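Local coordinates for BH0493 protein (Bacillus halodurans C-125, PDB 2QEE) that binds zinc and belongs to the amidohydrolase superfamily, in which it probably acts as a uronate isomerase on sugar acids, at residues F329-E334 and H369-I374. Numbering follows the deposited sequence.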
# COMPACT_ATOMS: atom_id res chain seq x y z
N PHE C 329 13.46 -5.10 -3.87
CA PHE C 329 12.12 -5.03 -4.53
C PHE C 329 11.35 -3.73 -4.16
O PHE C 329 10.35 -3.39 -4.79
CB PHE C 329 11.28 -6.25 -4.22
CG PHE C 329 11.95 -7.53 -4.60
CD1 PHE C 329 12.42 -7.73 -5.88
CD2 PHE C 329 12.11 -8.54 -3.64
CE1 PHE C 329 13.05 -8.93 -6.18
CE2 PHE C 329 12.74 -9.71 -3.94
CZ PHE C 329 13.21 -9.91 -5.18
N MET C 330 11.89 -3.00 -3.18
CA MET C 330 11.42 -1.66 -2.81
C MET C 330 12.13 -0.58 -3.64
O MET C 330 11.74 0.60 -3.61
CB MET C 330 11.65 -1.33 -1.32
CG MET C 330 11.06 -2.32 -0.27
SD MET C 330 9.25 -2.25 -0.23
CE MET C 330 8.85 -3.41 -1.54
N ASN C 331 13.17 -0.96 -4.40
CA ASN C 331 13.99 0.03 -4.98
C ASN C 331 13.50 0.40 -6.37
O ASN C 331 14.24 0.37 -7.32
CB ASN C 331 15.47 -0.44 -4.94
CG ASN C 331 16.47 0.69 -5.15
OD1 ASN C 331 16.12 1.84 -5.15
ND2 ASN C 331 17.74 0.33 -5.37
N ASN C 332 12.22 0.83 -6.46
CA ASN C 332 11.59 1.16 -7.73
C ASN C 332 10.88 2.49 -7.48
O ASN C 332 10.35 2.68 -6.35
CB ASN C 332 10.56 0.05 -8.01
CG ASN C 332 11.26 -1.28 -8.34
OD1 ASN C 332 11.90 -1.36 -9.38
ND2 ASN C 332 11.16 -2.31 -7.44
N PRO C 333 10.88 3.40 -8.47
CA PRO C 333 10.32 4.79 -8.29
C PRO C 333 8.96 4.86 -7.54
O PRO C 333 8.79 5.69 -6.66
CB PRO C 333 10.20 5.29 -9.74
CG PRO C 333 11.52 4.73 -10.33
CD PRO C 333 11.51 3.27 -9.80
N GLU C 334 8.00 4.02 -7.88
CA GLU C 334 6.66 4.13 -7.24
C GLU C 334 6.78 3.87 -5.73
O GLU C 334 6.18 4.55 -4.90
CB GLU C 334 5.71 3.11 -7.91
CG GLU C 334 4.35 2.98 -7.21
CD GLU C 334 3.46 4.22 -7.46
OE1 GLU C 334 3.86 5.13 -8.22
OE2 GLU C 334 2.35 4.23 -6.86
N HIS C 369 21.54 8.63 -9.01
CA HIS C 369 20.84 9.57 -9.90
C HIS C 369 19.31 9.37 -9.76
O HIS C 369 18.53 10.34 -9.60
CB HIS C 369 21.29 9.30 -11.33
CG HIS C 369 20.69 10.20 -12.36
ND1 HIS C 369 19.35 10.13 -12.75
CD2 HIS C 369 21.25 11.15 -13.15
CE1 HIS C 369 19.12 11.03 -13.69
NE2 HIS C 369 20.26 11.66 -13.95
N HIS C 370 18.86 8.12 -9.87
CA HIS C 370 17.40 7.87 -9.89
C HIS C 370 16.78 8.20 -8.55
O HIS C 370 15.62 8.70 -8.47
CB HIS C 370 17.11 6.40 -10.22
CG HIS C 370 17.50 5.97 -11.61
ND1 HIS C 370 17.12 4.73 -12.11
CD2 HIS C 370 18.21 6.57 -12.59
CE1 HIS C 370 17.62 4.59 -13.33
NE2 HIS C 370 18.24 5.71 -13.66
N SER C 371 17.50 7.86 -7.46
CA SER C 371 16.98 8.13 -6.12
C SER C 371 17.06 9.59 -5.76
O SER C 371 16.20 10.09 -5.10
CB SER C 371 17.74 7.34 -5.08
OG SER C 371 17.32 5.96 -5.17
N LYS C 372 18.16 10.25 -6.12
CA LYS C 372 18.24 11.69 -5.78
C LYS C 372 17.11 12.52 -6.37
O LYS C 372 16.58 13.36 -5.68
CB LYS C 372 19.61 12.29 -6.14
CG LYS C 372 20.63 11.99 -5.04
CD LYS C 372 22.02 12.64 -5.44
CE LYS C 372 22.97 12.75 -4.19
NZ LYS C 372 24.24 13.55 -4.48
N SER C 373 16.71 12.23 -7.61
CA SER C 373 15.64 13.03 -8.27
C SER C 373 14.35 12.88 -7.47
O SER C 373 13.69 13.86 -7.19
CB SER C 373 15.47 12.66 -9.73
OG SER C 373 15.07 11.33 -9.91
N ILE C 374 14.03 11.65 -7.03
CA ILE C 374 12.84 11.39 -6.22
C ILE C 374 12.93 12.07 -4.86
O ILE C 374 11.99 12.74 -4.41
CB ILE C 374 12.54 9.87 -6.06
CG1 ILE C 374 12.33 9.25 -7.44
CG2 ILE C 374 11.33 9.69 -5.12
CD1 ILE C 374 12.24 7.70 -7.39
O HOH W 1 17.49 3.81 -6.83
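The CD1 methyl of I374 meets the first turn of helix 333-347, lying 3.6 Å from CA of P333 and 3.9 Å from its CB. Between the two segments a single methyl tip makes the apolar touch on the flank of the proline. On I374, CG1 stands anti to the carbonyl carbon (chi1 -59°) and CD1 extends on from it (chi2 171°), which carries the methyl out to P333; the residue also packs on I336, further along the same helix.

Beside this apolar touch runs a polar link through water. OD1 of N331 and OG of S371 are 4.3 Å apart and make no direct hydrogen bond. A single water spans them, hydrogen-bonded to both, 2.9 Å from N331 OD1 and 2.7 Å from S371 OG; it has more acceptors in reach than protons to give. Q354 belongs to the same cluster: its NE2 hydrogen-bonds S371 OG and, weakly, N331 OD1.

Behind the contact, N331 is the centre of an inverse gamma turn, and N332 follows as the N-cap residue of helix 333-347. The N332 side chain turns back instead of capping: ND2 hydrogen-bonds F329 O at 3.0 Å, approaching from above the carbonyl plane. That carbonyl also accepts from H309 NE2 of the second subunit, whose E345 receives the backbone N-H of E334. H370 hydrogen-bonds E93 and T100 of helix 93-104, which P333 touches as well.

The N331 side chain is about 6 Å from that of the zinc ligand D357. E334 points away from residues 369-374 and is a ligand for a second zinc ion or a magnesium ion, neither bound to this chain. One methyl contact and a shared water suggest a small junction, its polar half probably steadied by Q354.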